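PDB 3FID: putative outer membrane protein (LpxR) from Salmonella typhimurium, which removes acyl chains from lipid A as an outer membrane deacylase, a zinc-binding enzyme that modifies lipopolysaccharide. Local coordinates for residues F79-L83 with V107-A112; L101-I105 with G142-K146; G172-F176 with K230-L234; G198-S203 with D253-V257. All coordinates share one frame; numbering follows the deposited sequence.

Interaction 1: F79-L83 with V107-A112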
loop_
_atom_site.group_PDB
_atom_site.type_symbol
_atom_site.label_atom_id
_atom_site.label_comp_id
_atom_site.label_asym_id
_atom_site.label_seq_id
_atom_site.Cartn_x
_atom_site.Cartn_y
_atom_site.Cartn_z
ATOM N N PHE A 79 -17.879 4.494 0.251
ATOM C CA PHE A 79 -17.141 4.040 -0.936
ATOM C C PHE A 79 -16.274 5.200 -1.485
ATOM O O PHE A 79 -16.709 6.365 -1.545
ATOM C CB PHE A 79 -18.090 3.487 -2.016
ATOM C CG PHE A 79 -18.556 2.063 -1.762
ATOM C CD1 PHE A 79 -17.715 0.971 -2.028
ATOM C CD2 PHE A 79 -19.831 1.813 -1.271
ATOM C CE1 PHE A 79 -18.146 -0.352 -1.783
ATOM C CE2 PHE A 79 -20.300 0.496 -1.027
ATOM C CZ PHE A 79 -19.472 -0.589 -1.275
ATOM N N SER A 80 -15.038 4.893 -1.868
ATOM C CA SER A 80 -14.181 5.863 -2.561
ATOM C C SER A 80 -13.104 5.153 -3.393
ATOM O O SER A 80 -12.863 3.967 -3.233
ATOM C CB SER A 80 -13.519 6.863 -1.580
ATOM O OG SER A 80 -12.547 6.210 -0.762
ATOM N N ALA A 81 -12.472 5.889 -4.292
ATOM C CA ALA A 81 -11.281 5.361 -4.964
ATOM C C ALA A 81 -10.254 6.457 -5.204
ATOM O O ALA A 81 -10.584 7.644 -5.299
ATOM C CB ALA A 81 -11.650 4.633 -6.284
ATOM N N PHE A 82 -9.003 6.032 -5.276
ATOM C CA PHE A 82 -7.864 6.912 -5.456
ATOM C C PHE A 82 -7.138 6.407 -6.712
ATOM O O PHE A 82 -6.664 5.287 -6.737
ATOM C CB PHE A 82 -6.989 6.780 -4.204
ATOM C CG PHE A 82 -5.674 7.532 -4.267
ATOM C CD1 PHE A 82 -5.561 8.752 -4.931
ATOM C CD2 PHE A 82 -4.572 7.024 -3.579
ATOM C CE1 PHE A 82 -4.359 9.462 -4.918
ATOM C CE2 PHE A 82 -3.352 7.710 -3.575
ATOM C CZ PHE A 82 -3.253 8.933 -4.250
ATOM N N LEU A 83 -7.092 7.233 -7.751
ATOM C CA LEU A 83 -6.407 6.891 -9.013
ATOM C C LEU A 83 -5.188 7.797 -9.125
ATOM O O LEU A 83 -5.308 9.003 -8.977
ATOM C CB LEU A 83 -7.334 7.163 -10.194
ATOM C CG LEU A 83 -6.765 6.924 -11.600
ATOM C CD1 LEU A 83 -6.540 5.413 -11.955
ATOM C CD2 LEU A 83 -7.798 7.566 -12.527
ATOM N N VAL A 107 -6.508 11.740 -8.218
ATOM C CA VAL A 107 -7.887 12.127 -7.865
ATOM C C VAL A 107 -8.496 11.093 -6.913
ATOM O O VAL A 107 -8.257 9.883 -7.050
ATOM C CB VAL A 107 -8.813 12.349 -9.113
ATOM C CG1 VAL A 107 -8.852 11.107 -10.055
ATOM C CG2 VAL A 107 -10.254 12.817 -8.676
ATOM N N ILE A 108 -9.239 11.591 -5.922
ATOM C CA ILE A 108 -10.159 10.753 -5.144
ATOM C C ILE A 108 -11.552 11.289 -5.452
ATOM O O ILE A 108 -11.785 12.497 -5.334
ATOM C CB ILE A 108 -9.881 10.870 -3.623
ATOM C CG1 ILE A 108 -8.474 10.322 -3.291
ATOM C CG2 ILE A 108 -10.938 10.134 -2.829
ATOM C CD1 ILE A 108 -7.947 10.721 -1.896
ATOM N N GLY A 109 -12.462 10.407 -5.840
ATOM C CA GLY A 109 -13.810 10.822 -6.235
ATOM C C GLY A 109 -14.314 9.922 -7.334
ATOM O O GLY A 109 -13.634 8.953 -7.705
ATOM N N PRO A 110 -15.529 10.187 -7.854
ATOM C CA PRO A 110 -16.050 9.382 -8.974
ATOM C C PRO A 110 -15.072 9.269 -10.185
ATOM O O PRO A 110 -15.010 8.227 -10.831
ATOM C CB PRO A 110 -17.316 10.143 -9.375
ATOM C CG PRO A 110 -17.760 10.770 -8.135
ATOM C CD PRO A 110 -16.512 11.199 -7.405
ATOM N N ASP A 111 -14.308 10.322 -10.459
ATOM C CA ASP A 111 -13.325 10.341 -11.561
ATOM C C ASP A 111 -12.208 9.293 -11.412
ATOM O O ASP A 111 -11.568 8.935 -12.396
ATOM C CB ASP A 111 -12.704 11.736 -11.722
ATOM C CG ASP A 111 -13.714 12.772 -12.224
ATOM O OD1 ASP A 111 -14.912 12.411 -12.358
ATOM O OD2 ASP A 111 -13.301 13.937 -12.454
ATOM N N ALA A 112 -12.014 8.782 -10.191
ATOM C CA ALA A 112 -11.007 7.741 -9.961
ATOM C C ALA A 112 -11.443 6.376 -10.494
ATOM O O ALA A 112 -10.635 5.461 -10.631
ATOM C CB ALA A 112 -10.647 7.679 -8.468
#

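Interaction 2: L101-I105 with G142-K146. With ZN (zinc ion), chain E.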
loop_
_atom_site.group_PDB
_atom_site.type_symbol
_atom_site.label_atom_id
_atom_site.label_comp_id
_atom_site.label_asym_id
_atom_site.label_seq_id
_atom_site.Cartn_x
_atom_site.Cartn_y
_atom_site.Cartn_z
ATOM N N LEU A 101 12.259 10.043 -2.661
ATOM C CA LEU A 101 11.562 11.315 -2.828
ATOM C C LEU A 101 10.640 11.142 -4.012
ATOM O O LEU A 101 11.097 10.761 -5.071
ATOM C CB LEU A 101 12.566 12.441 -3.128
ATOM C CG LEU A 101 13.414 12.972 -1.971
ATOM C CD1 LEU A 101 14.539 13.854 -2.513
ATOM C CD2 LEU A 101 12.512 13.743 -1.025
ATOM N N GLY A 102 9.350 11.422 -3.840
ATOM C CA GLY A 102 8.394 11.183 -4.917
ATOM C C GLY A 102 7.264 12.192 -4.968
ATOM O O GLY A 102 6.958 12.865 -3.975
ATOM N N THR A 103 6.647 12.297 -6.140
ATOM C CA THR A 103 5.446 13.124 -6.311
ATOM C C THR A 103 4.423 12.379 -7.151
ATOM O O THR A 103 4.784 11.858 -8.209
ATOM C CB THR A 103 5.776 14.472 -6.989
ATOM O OG1 THR A 103 6.776 15.156 -6.223
ATOM C CG2 THR A 103 4.532 15.367 -7.059
ATOM N N ASP A 104 3.172 12.315 -6.663
ATOM C CA ASP A 104 2.019 11.797 -7.421
ATOM C C ASP A 104 1.102 12.931 -7.836
ATOM O O ASP A 104 1.008 13.935 -7.135
ATOM C CB ASP A 104 1.147 10.840 -6.572
ATOM C CG ASP A 104 1.624 9.413 -6.626
ATOM O OD1 ASP A 104 0.785 8.489 -6.507
ATOM O OD2 ASP A 104 2.852 9.207 -6.808
ATOM N N ILE A 105 0.411 12.744 -8.952
ATOM C CA ILE A 105 -0.812 13.482 -9.199
ATOM C C ILE A 105 -1.937 12.466 -9.198
ATOM O O ILE A 105 -1.762 11.311 -9.586
ATOM C CB ILE A 105 -0.762 14.272 -10.526
ATOM C CG1 ILE A 105 -0.304 13.364 -11.676
ATOM C CG2 ILE A 105 0.155 15.492 -10.327
ATOM C CD1 ILE A 105 -0.140 14.078 -13.073
ATOM N N GLY A 142 -5.602 16.289 -6.862
ATOM C CA GLY A 142 -4.512 16.772 -6.040
ATOM C C GLY A 142 -3.190 16.116 -6.323
ATOM O O GLY A 142 -3.014 15.451 -7.337
ATOM N N TYR A 143 -2.268 16.330 -5.408
ATOM C CA TYR A 143 -0.923 15.818 -5.520
ATOM C C TYR A 143 -0.540 15.226 -4.161
ATOM O O TYR A 143 -1.113 15.607 -3.117
ATOM C CB TYR A 143 0.020 16.963 -5.893
ATOM C CG TYR A 143 0.267 17.920 -4.743
ATOM C CD1 TYR A 143 -0.647 18.939 -4.452
ATOM C CD2 TYR A 143 1.407 17.796 -3.931
ATOM C CE1 TYR A 143 -0.439 19.810 -3.387
ATOM C CE2 TYR A 143 1.624 18.666 -2.864
ATOM C CZ TYR A 143 0.699 19.676 -2.609
ATOM O OH TYR A 143 0.893 20.548 -1.555
ATOM N N THR A 144 0.394 14.275 -4.177
ATOM C CA THR A 144 1.056 13.862 -2.951
ATOM C C THR A 144 2.547 14.136 -3.128
ATOM O O THR A 144 3.071 13.960 -4.213
ATOM C CB THR A 144 0.779 12.360 -2.550
ATOM O OG1 THR A 144 1.356 11.454 -3.523
ATOM C CG2 THR A 144 -0.713 12.109 -2.480
ATOM N N ALA A 145 3.194 14.629 -2.075
ATOM C CA ALA A 145 4.648 14.779 -2.016
ATOM C C ALA A 145 5.101 13.787 -0.962
ATOM O O ALA A 145 4.570 13.790 0.144
ATOM C CB ALA A 145 5.015 16.208 -1.588
ATOM N N LYS A 146 6.060 12.934 -1.317
ATOM C CA LYS A 146 6.415 11.781 -0.482
ATOM C C LYS A 146 7.907 11.745 -0.205
ATOM O O LYS A 146 8.721 12.044 -1.079
ATOM C CB LYS A 146 6.015 10.476 -1.188
ATOM C CG LYS A 146 4.508 10.346 -1.443
ATOM C CD LYS A 146 4.182 9.064 -2.158
ATOM C CE LYS A 146 4.430 9.185 -3.636
ATOM N NZ LYS A 146 4.254 7.859 -4.288
HETATM ZN ZN ZN E . 0.887 6.710 -6.556
HETATM O O HOH W 1 5.597 8.900 -6.631
HETATM O O HOH W 2 0.443 8.940 -3.490
HETATM O O HOH W 3 1.550 6.093 -4.478
#

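Interaction 3: G172-F176 with K230-L234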
loop_
_atom_site.group_PDB
_atom_site.type_symbol
_atom_site.label_atom_id
_atom_site.label_comp_id
_atom_site.label_asym_id
_atom_site.label_seq_id
_atom_site.Cartn_x
_atom_site.Cartn_y
_atom_site.Cartn_z
ATOM N N GLY A 172 2.676 14.741 2.107
ATOM C CA GLY A 172 1.888 15.968 2.198
ATOM C C GLY A 172 1.097 16.227 0.931
ATOM O O GLY A 172 1.281 15.539 -0.080
ATOM N N GLY A 173 0.247 17.250 0.988
ATOM C CA GLY A 173 -0.648 17.590 -0.107
ATOM C C GLY A 173 -2.089 17.686 0.363
ATOM O O GLY A 173 -2.357 17.723 1.571
ATOM N N ASN A 174 -3.016 17.697 -0.596
ATOM C CA ASN A 174 -4.429 17.966 -0.309
ATOM C C ASN A 174 -5.294 16.709 -0.297
ATOM O O ASN A 174 -6.518 16.776 -0.132
ATOM C CB ASN A 174 -4.991 19.029 -1.281
ATOM C CG ASN A 174 -4.972 18.579 -2.759
ATOM O OD1 ASN A 174 -4.046 17.865 -3.206
ATOM N ND2 ASN A 174 -5.969 19.047 -3.538
ATOM N N LEU A 175 -4.643 15.550 -0.421
ATOM C CA LEU A 175 -5.352 14.279 -0.359
ATOM C C LEU A 175 -4.963 13.505 0.904
ATOM O O LEU A 175 -5.850 13.112 1.673
ATOM C CB LEU A 175 -5.067 13.435 -1.611
ATOM C CG LEU A 175 -5.283 14.076 -2.984
ATOM C CD1 LEU A 175 -4.986 13.080 -4.039
ATOM C CD2 LEU A 175 -6.721 14.528 -3.118
ATOM N N PHE A 176 -3.655 13.289 1.103
ATOM C CA PHE A 176 -3.116 12.640 2.317
ATOM C C PHE A 176 -1.933 13.417 2.881
ATOM O O PHE A 176 -1.072 13.918 2.135
ATOM C CB PHE A 176 -2.614 11.211 2.038
ATOM C CG PHE A 176 -3.621 10.322 1.357
ATOM C CD1 PHE A 176 -4.552 9.574 2.103
ATOM C CD2 PHE A 176 -3.634 10.228 -0.028
ATOM C CE1 PHE A 176 -5.469 8.744 1.452
ATOM C CE2 PHE A 176 -4.521 9.399 -0.676
ATOM C CZ PHE A 176 -5.450 8.646 0.050
ATOM N N LYS A 230 -4.222 14.446 7.343
ATOM C CA LYS A 230 -5.297 14.396 6.338
ATOM C C LYS A 230 -5.490 13.000 5.787
ATOM O O LYS A 230 -4.526 12.278 5.546
ATOM C CB LYS A 230 -4.991 15.287 5.118
ATOM C CG LYS A 230 -4.844 16.777 5.397
ATOM C CD LYS A 230 -4.789 17.532 4.039
ATOM C CE LYS A 230 -4.581 19.025 4.212
ATOM N NZ LYS A 230 -3.178 19.446 3.932
ATOM N N ASN A 231 -6.742 12.650 5.522
ATOM C CA ASN A 231 -7.045 11.472 4.707
ATOM C C ASN A 231 -8.389 11.774 4.049
ATOM O O ASN A 231 -9.438 11.590 4.672
ATOM C CB ASN A 231 -7.127 10.228 5.577
ATOM C CG ASN A 231 -7.421 8.978 4.784
ATOM O OD1 ASN A 231 -7.952 9.035 3.681
ATOM N ND2 ASN A 231 -7.066 7.834 5.344
ATOM N N TYR A 232 -8.337 12.269 2.809
ATOM C CA TYR A 232 -9.552 12.661 2.063
ATOM C C TYR A 232 -10.542 11.506 1.822
ATOM O O TYR A 232 -11.751 11.737 1.751
ATOM C CB TYR A 232 -9.154 13.348 0.744
ATOM C CG TYR A 232 -10.339 13.917 -0.010
ATOM C CD1 TYR A 232 -10.856 13.253 -1.124
ATOM C CD2 TYR A 232 -10.980 15.091 0.433
ATOM C CE1 TYR A 232 -11.973 13.754 -1.824
ATOM C CE2 TYR A 232 -12.098 15.609 -0.254
ATOM C CZ TYR A 232 -12.594 14.920 -1.367
ATOM O OH TYR A 232 -13.680 15.415 -2.050
ATOM N N THR A 233 -10.060 10.257 1.718
ATOM C CA THR A 233 -10.985 9.113 1.630
ATOM C C THR A 233 -11.950 9.045 2.844
ATOM O O THR A 233 -13.039 8.497 2.728
ATOM C CB THR A 233 -10.291 7.710 1.438
ATOM O OG1 THR A 233 -9.700 7.273 2.672
ATOM C CG2 THR A 233 -9.207 7.746 0.316
ATOM N N LEU A 234 -11.524 9.612 3.980
ATOM C CA LEU A 234 -12.298 9.597 5.230
ATOM C C LEU A 234 -12.954 10.942 5.533
ATOM O O LEU A 234 -14.048 10.988 6.114
ATOM C CB LEU A 234 -11.402 9.195 6.409
ATOM C CG LEU A 234 -10.858 7.752 6.375
ATOM C CD1 LEU A 234 -10.022 7.462 7.638
ATOM C CD2 LEU A 234 -11.997 6.711 6.157
#

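Interaction 4: G198-S203 with D253-V257. With CXE (pentaethylene glycol monodecyl ether), chain L.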
loop_
_atom_site.group_PDB
_atom_site.type_symbol
_atom_site.label_atom_id
_atom_site.label_comp_id
_atom_site.label_asym_id
_atom_site.label_seq_id
_atom_site.Cartn_x
_atom_site.Cartn_y
_atom_site.Cartn_z
ATOM N N GLY A 198 9.178 -0.134 2.844
ATOM C CA GLY A 198 8.236 0.973 2.890
ATOM C C GLY A 198 6.846 0.532 3.322
ATOM O O GLY A 198 6.481 -0.668 3.206
ATOM N N PHE A 199 6.074 1.516 3.803
ATOM C CA PHE A 199 4.730 1.331 4.320
ATOM C C PHE A 199 3.778 2.341 3.661
ATOM O O PHE A 199 4.209 3.402 3.178
ATOM C CB PHE A 199 4.696 1.616 5.814
ATOM C CG PHE A 199 5.625 0.728 6.621
ATOM C CD1 PHE A 199 5.153 -0.469 7.176
ATOM C CD2 PHE A 199 6.968 1.094 6.815
ATOM C CE1 PHE A 199 6.005 -1.290 7.931
ATOM C CE2 PHE A 199 7.820 0.300 7.592
ATOM C CZ PHE A 199 7.349 -0.897 8.143
ATOM N N GLY A 200 2.494 2.015 3.687
ATOM C CA GLY A 200 1.462 2.985 3.305
ATOM C C GLY A 200 1.715 3.493 1.903
ATOM O O GLY A 200 1.912 2.694 0.967
ATOM N N LEU A 201 1.724 4.818 1.743
ATOM C CA LEU A 201 1.927 5.404 0.410
ATOM C C LEU A 201 3.396 5.329 -0.048
ATOM O O LEU A 201 3.735 5.727 -1.167
ATOM C CB LEU A 201 1.395 6.844 0.397
ATOM C CG LEU A 201 -0.141 6.960 0.560
ATOM C CD1 LEU A 201 -0.558 8.431 0.821
ATOM C CD2 LEU A 201 -0.920 6.397 -0.601
ATOM N N LEU A 202 4.268 4.834 0.830
ATOM C CA LEU A 202 5.666 4.618 0.479
ATOM C C LEU A 202 5.938 3.120 0.212
ATOM O O LEU A 202 7.072 2.724 -0.031
ATOM C CB LEU A 202 6.610 5.172 1.581
ATOM C CG LEU A 202 7.009 6.659 1.689
ATOM C CD1 LEU A 202 7.871 7.149 0.506
ATOM C CD2 LEU A 202 5.771 7.566 1.904
ATOM N N SER A 203 4.895 2.293 0.202
ATOM C CA SER A 203 5.092 0.877 -0.047
ATOM C C SER A 203 5.563 0.665 -1.502
ATOM O O SER A 203 5.197 1.421 -2.417
ATOM C CB SER A 203 3.837 0.078 0.343
ATOM O OG SER A 203 2.850 0.107 -0.665
ATOM N N ASP A 253 -1.223 2.570 12.887
ATOM C CA ASP A 253 -0.086 1.660 12.740
ATOM C C ASP A 253 -0.317 0.753 11.560
ATOM O O ASP A 253 -1.447 0.302 11.328
ATOM C CB ASP A 253 0.067 0.782 13.983
ATOM C CG ASP A 253 0.446 1.572 15.212
ATOM O OD1 ASP A 253 0.941 2.702 15.063
ATOM O OD2 ASP A 253 0.239 1.047 16.327
ATOM N N GLU A 254 0.757 0.477 10.820
ATOM C CA GLU A 254 0.716 -0.467 9.695
ATOM C C GLU A 254 1.765 -1.572 9.864
ATOM O O GLU A 254 2.969 -1.285 10.029
ATOM C CB GLU A 254 0.935 0.251 8.360
ATOM C CG GLU A 254 0.893 -0.720 7.127
ATOM C CD GLU A 254 0.963 0.008 5.812
ATOM O OE1 GLU A 254 0.229 0.990 5.657
ATOM O OE2 GLU A 254 1.721 -0.426 4.915
ATOM N N TYR A 255 1.308 -2.818 9.824
ATOM C CA TYR A 255 2.175 -3.991 9.957
ATOM C C TYR A 255 2.297 -4.677 8.610
ATOM O O TYR A 255 1.310 -4.786 7.880
ATOM C CB TYR A 255 1.546 -4.982 10.940
ATOM C CG TYR A 255 1.511 -4.460 12.343
ATOM C CD1 TYR A 255 2.513 -4.816 13.245
ATOM C CD2 TYR A 255 0.473 -3.612 12.788
ATOM C CE1 TYR A 255 2.500 -4.364 14.547
ATOM C CE2 TYR A 255 0.452 -3.147 14.105
ATOM C CZ TYR A 255 1.481 -3.519 14.969
ATOM O OH TYR A 255 1.530 -3.072 16.279
ATOM N N ARG A 256 3.496 -5.153 8.272
ATOM C CA ARG A 256 3.715 -5.832 6.990
ATOM C C ARG A 256 4.657 -6.999 7.259
ATOM O O ARG A 256 5.714 -6.810 7.869
ATOM C CB ARG A 256 4.372 -4.917 5.932
ATOM C CG ARG A 256 3.646 -3.610 5.640
ATOM C CD ARG A 256 4.135 -2.958 4.317
ATOM N NE ARG A 256 2.949 -2.324 3.730
ATOM C CZ ARG A 256 2.287 -2.679 2.620
ATOM N NH1 ARG A 256 1.218 -1.981 2.300
ATOM N NH2 ARG A 256 2.680 -3.675 1.806
ATOM N N VAL A 257 4.249 -8.189 6.836
ATOM C CA VAL A 257 5.065 -9.367 6.926
ATOM C C VAL A 257 5.031 -10.008 5.548
ATOM O O VAL A 257 3.939 -10.234 4.976
ATOM C CB VAL A 257 4.473 -10.345 7.999
ATOM C CG1 VAL A 257 5.151 -11.714 7.924
ATOM C CG2 VAL A 257 4.515 -9.703 9.417
HETATM C C1 CXE L . 11.041 -3.325 15.859
HETATM C C2 CXE L . 11.319 -4.271 14.702
HETATM C C3 CXE L . 10.103 -4.366 13.792
HETATM C C4 CXE L . 9.434 -5.732 13.823
HETATM C C5 CXE L . 7.924 -5.567 14.003
HETATM C C6 CXE L . 7.129 -6.410 13.006
HETATM C C7 CXE L . 5.805 -6.827 13.604
HETATM C C8 CXE L . 4.988 -7.651 12.639
HETATM C C9 CXE L . 4.217 -8.720 13.390
HETATM C C10 CXE L . 2.702 -8.559 13.271
HETATM O O11 CXE L . 2.104 -9.064 14.463
HETATM C C12 CXE L . 0.683 -8.918 14.540
HETATM C C13 CXE L . 0.257 -7.509 14.944
HETATM O O14 CXE L . 0.482 -7.297 16.340
HETATM C C15 CXE L . -0.122 -6.092 16.822
#

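Interaction 1: F79-L83 with V107-A112
With its CG anti to the backbone N (chi1 174°), Phe82 swings its ring beside the carbonyl carbon, where it meets Ile108, whose first torsion (chi1 -64°) sets CG1 beside its own backbone N and carries it up to the ring. Phe82 CD1 and Ile108 CG1 are 3.7 Å apart, and the two side chains run aslant to one another. The carbonyl O of Val107 comes up in the plane of the same ring, at its edge. On the other face of the sheet, Leu83 CB packs 4.2 Å from Val107 CG1.

The backbones pair antiparallel. Leu83 N donates to Val107 O at 3.0 Å and Val107 N returns a bond to Leu83 O at 3.1 Å, both nearly straight. Two residues on, the pairing fades: Gly109 N reaches Ala81 O in a weak bond of 3.4 Å, helped by a CA-H...O contact from Ile108 CA to the same oxygen. The chain then turns through a short 3-10 segment, 110-112, closed by Ala112 N on Gly109 O, and this folds the methyl of Ala112 back over the first strand, 3.9 Å from Ala81 CB. Ala112 O is held by Gln57.

Phe82 also stacks on His84, a zinc ligand. The arrangement is the open end of the antiparallel hairpin formed by strands 80-94 and 97-108, part of the beta-barrel architecture of outer membrane proteins.

Interaction 2: L101-I105 with G142-K146
The carboxylate of Asp104 is approached by Lys146 from above its plane: NZ stands 3.2 Å from OD2, 58° out of that plane, in a salt bridge. The other carboxylate oxygen of Asp104, OD1, binds the zinc ion at 1.8 Å. Thr144 lies alongside, pointing the same way, its OG1 3.1 Å from Asp104 CB. A bend at chi3 (-81°) turns the end of the lysine chain over toward the acid.

These groups share one face of two neighbouring antiparallel strands of the barrel wall. Gly102 and Asp104 each pair in both directions, with Lys146 and Thr144 respectively, and the bond from Lys146 N to Gly102 O is 2.8 Å long. On the opposite face Thr103, Ile105, Tyr143 and Ala145 lie toward the surface. Gly102 has no side chain, and the lysine passes over it.

Water knits the buried polar groups together. One water bonds Asp104 OD2 and accepts from Lys146 NZ at 2.9 Å; a second bonds Thr144 OG1 and, weakly, Asp104 OD1. A third binds the zinc ion at 2.3 Å and takes a weak bond from Lys146 NZ. His54 and His84 complete the protein ligands of the metal, whose charge, with that of the lysine, would probably offset that of the carboxylate.

Interaction 3: G172-F176 with K230-L234
Lys230 stretches along the turn to put NZ 3.0 Å from the carbonyl O of Gly173, a hydrogen bond in which the donor is tilted 32° from the carbonyl plane. The chain is extended as far as CE and bends only at chi4 (103°), which brings the ammonium group over to that oxygen. Further along the turn, Leu175 O accepts a nearly straight bond from Tyr232 N, 2.9 Å away, and Tyr232 CB rests against the same carbonyl. Phe176 and Asn231 lie side by side and point the same way, their ring and amide planes 59° apart. Phe176 CE1 comes to 3.3 Å from Asn231 OD1, while CZ touches Thr233 CG2 at 3.9 Å.

A second layer fixes these groups. Asn231 occupies the N-cap position of helix 232-235, and its OD1 accepts a 2.7 Å hydrogen bond from Thr233 OG1, which helps fix the rotation of the amide that puts OD1 beside the phenylalanine. Its ND2 bonds a glycerol, probably from the crystallisation liquor. Asn174, in the turn itself, is tied to Tyr141 and Tyr143 of the adjoining strand, and the hydroxyl of Tyr232 reaches Glu138 O.

Both hydrogen bonds across the contact end on main-chain oxygens, which makes the join dependent on the shape of the turn between strands 160-173 and 176-188. A neutral carbonyl would probably offset the charge of Lys230 only in part.

Interaction 4: G198-S203 with D253-V257
Phe199 meets the aliphatic part of Arg256 through its ring atom CD1, 3.8 Å from CG, and the two side chains run past one another head to tail with ring and guanidinium planes 74° apart. The guanidinium is covered on one face by Ser203, whose CB sits 3.8 Å above the plane, over its centre. At its edge, in plane, stands Glu254 OE2, which takes a 2.6 Å bond from Arg256 NE as part of a salt bridge and a weaker one from NH1.

The same oxygen receives Gly200 N at 2.8 Å. The peptide N-H arrives on the syn side of the carboxylate, 35° out of its plane, whereas NE arrives nearly along the C-O axis; two donors grip OE2, that from Gly200 tying the loop to the strand and that from Arg256 holding the carboxylate in place. Glu254 gets there because its chain is extended from a CG set anti to the backbone N (chi1 -180°). Its second oxygen, OE1, forms a salt bridge with Arg226, and Arg256 NH2 bonds Asn289. Flanked by two arginines, the buried carboxylate is probably ionised. The loop is braced by Leu202 N on Phe199 O.

Tyr255, between the two charged residues, points outward, where a detergent molecule lies over one face of its ring, C13 being 3.8 Å above the plane. Strand 251-263 meets detergent on its outer side at Tyr255 and Val257 and, inside, holds a loop that follows helix 191-194 and folds into the barrel, where Leu201 and Leu202 reach strands 160-173 and 176-188 and Phe199 touches strand 215-228.

Interactions 1, 2 and 3 have centres 11 to 16 Å apart, while interaction 4 lies nearer the chain's centre, about 17 Å from interactions 2 and 3 and 21 Å from interaction 1. Strand 97-108 serves both interactions 1 and 2, and strand 140-157 of interaction 2 is neighbour to strand 160-173 of interaction 3. Along the chain, 1 and 2 cross, as do 3 and 4, the first pair closing before the second opens. Inside, Leu201 of interaction 4 touches Phe82, Phe176 and Lys146, so the inward loop meets all three other contacts beside the zinc site of His54, His84 and Asp104.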